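ADP-ribosylation factor-binding protein GGA1 (Saccharomyces cerevisiae, PDB 5CN2) may help regulate membrane traffic through the trans-Golgi network and binds ARF1 and ARF2, represented here by its C-terminal gamma-adaptin ear (GAE) domain. Local coordinates at residues A[40-45]-A[77-82]. Numbering follows the deposited sequence.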
# COMPACT_ATOMS: atom_id res chain seq x y z
N PHE A 40 0.51 -5.54 0.28
CA PHE A 40 0.60 -6.61 -0.71
C PHE A 40 -0.09 -6.17 -1.98
O PHE A 40 -1.17 -5.57 -1.94
CB PHE A 40 -0.08 -7.88 -0.19
CG PHE A 40 0.58 -8.49 1.00
CD1 PHE A 40 1.57 -9.44 0.83
CD2 PHE A 40 0.18 -8.15 2.28
CE1 PHE A 40 2.18 -10.02 1.94
CE2 PHE A 40 0.77 -8.73 3.38
CZ PHE A 40 1.79 -9.65 3.20
N TYR A 41 0.51 -6.51 -3.10
CA TYR A 41 -0.01 -6.15 -4.40
C TYR A 41 -0.38 -7.42 -5.16
O TYR A 41 0.44 -8.34 -5.24
CB TYR A 41 1.02 -5.31 -5.15
CG TYR A 41 1.58 -4.13 -4.32
CD1 TYR A 41 0.93 -2.90 -4.28
CD2 TYR A 41 2.74 -4.26 -3.60
CE1 TYR A 41 1.44 -1.84 -3.54
CE2 TYR A 41 3.25 -3.21 -2.85
CZ TYR A 41 2.59 -2.00 -2.83
OH TYR A 41 3.10 -0.97 -2.09
N SER A 42 -1.61 -7.46 -5.68
CA SER A 42 -2.12 -8.63 -6.38
C SER A 42 -2.61 -8.31 -7.80
O SER A 42 -3.45 -7.45 -7.98
CB SER A 42 -3.25 -9.26 -5.58
OG SER A 42 -2.79 -9.76 -4.34
N ASN A 43 -2.11 -9.04 -8.79
CA ASN A 43 -2.56 -8.91 -10.18
C ASN A 43 -3.75 -9.84 -10.32
O ASN A 43 -3.60 -11.05 -10.18
CB ASN A 43 -1.42 -9.30 -11.13
CG ASN A 43 -1.74 -9.12 -12.61
OD1 ASN A 43 -2.88 -8.92 -13.03
ND2 ASN A 43 -0.69 -9.20 -13.42
N ILE A 44 -4.93 -9.26 -10.53
CA ILE A 44 -6.16 -10.02 -10.78
C ILE A 44 -6.58 -9.98 -12.27
O ILE A 44 -7.70 -10.36 -12.61
CB ILE A 44 -7.33 -9.51 -9.90
CG1 ILE A 44 -7.58 -8.02 -10.13
CG2 ILE A 44 -7.04 -9.78 -8.43
CD1 ILE A 44 -8.95 -7.54 -9.69
N SER A 45 -5.70 -9.51 -13.16
CA SER A 45 -5.90 -9.60 -14.61
C SER A 45 -5.16 -10.81 -15.15
O SER A 45 -4.22 -11.30 -14.51
CB SER A 45 -5.34 -8.38 -15.31
OG SER A 45 -3.93 -8.52 -15.47
N ASN A 77 -2.84 -13.26 -12.78
CA ASN A 77 -3.50 -13.92 -11.66
C ASN A 77 -2.50 -14.31 -10.54
O ASN A 77 -2.51 -15.43 -10.05
CB ASN A 77 -4.26 -15.15 -12.20
CG ASN A 77 -5.30 -14.78 -13.24
OD1 ASN A 77 -5.20 -15.18 -14.39
ND2 ASN A 77 -6.31 -14.02 -12.84
N SER A 78 -1.65 -13.37 -10.16
CA SER A 78 -0.69 -13.53 -9.04
C SER A 78 -1.21 -12.81 -7.78
O SER A 78 -1.43 -11.59 -7.78
CB SER A 78 0.68 -12.98 -9.46
OG SER A 78 1.62 -12.95 -8.40
N ARG A 79 -1.43 -13.59 -6.73
CA ARG A 79 -1.77 -13.06 -5.41
C ARG A 79 -0.50 -12.73 -4.60
O ARG A 79 0.44 -13.52 -4.56
CB ARG A 79 -2.61 -14.08 -4.65
CG ARG A 79 -3.23 -13.52 -3.38
CD ARG A 79 -3.64 -14.63 -2.42
NE ARG A 79 -5.04 -15.00 -2.62
CZ ARG A 79 -6.08 -14.45 -1.99
NH1 ARG A 79 -5.92 -13.47 -1.10
NH2 ARG A 79 -7.31 -14.88 -2.26
N ASP A 80 -0.49 -11.57 -3.97
CA ASP A 80 0.62 -11.17 -3.09
C ASP A 80 1.99 -11.35 -3.77
O ASP A 80 2.93 -11.78 -3.14
CB ASP A 80 0.60 -11.98 -1.79
CG ASP A 80 -0.67 -11.75 -0.93
OD1 ASP A 80 -1.47 -10.82 -1.17
OD2 ASP A 80 -0.83 -12.51 0.04
N GLY A 81 2.09 -11.03 -5.06
CA GLY A 81 3.37 -11.17 -5.77
C GLY A 81 4.44 -10.14 -5.41
O GLY A 81 5.63 -10.35 -5.66
N ILE A 82 4.00 -9.02 -4.85
CA ILE A 82 4.89 -7.98 -4.32
C ILE A 82 4.43 -7.65 -2.90
O ILE A 82 3.24 -7.50 -2.64
CB ILE A 82 4.87 -6.72 -5.20
CG1 ILE A 82 5.37 -7.03 -6.62
CG2 ILE A 82 5.78 -5.64 -4.61
CD1 ILE A 82 5.15 -5.88 -7.58
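Tyr41 and Ile82 form a hydrogen-bonded antiparallel pair, in which Tyr41 N donates to Ile82 O at 2.9 Å. Tyr41 O is approached by Gly81 N rather than by Ile82 N, and that bond is weak and bent. Between these residues and Ser78, segment 77-82 turns a corner at Arg79 and Asp80. Beyond it Asn43 N donates to Ser78 O at 2.8 Å, though the bond is bent, and further on Asn77 N donates to Ser45 O at 3.0 Å.

At the corner a side chain stands in for the backbone. Ser42 OG accepts an almost straight bond (178°) from Asp80 N at 3.0 Å. With chi1 at -65° the hydroxyl lies beside its own backbone N and reaches across to the amide of Asp80. Farther along, Asn43 OD1 receives both Ser45 N and Ser45 OG, the latter on a lone pair at 2.7 Å, which makes an Asx turn where the strand ends. The other end of that amide, ND2, is held by the carbonyls of Leu74 and Asp47, so its rotation is fixed from both ends.

Apolar contact lies on the face shared by Tyr41 and Ile82, where the methyl CG2 of Ile82 rests 3.5 Å from ring atom CD2 of Tyr41. Phe40 instead meets Asp80: its CB is 3.4 Å from OD1, and ring and carboxylate planes are 35° apart. Arg12 joins this pair, forming a salt bridge with Asp80 through OD2 and a cation-pi contact with Phe40.

Two neighbouring strands, 34-43 and 78-89, thus remain joined across an irregularity resembling a bulge, within the five-stranded antiparallel sheet of the immunoglobulin-like beta-sandwich that characterises GAE and adaptin ear domains.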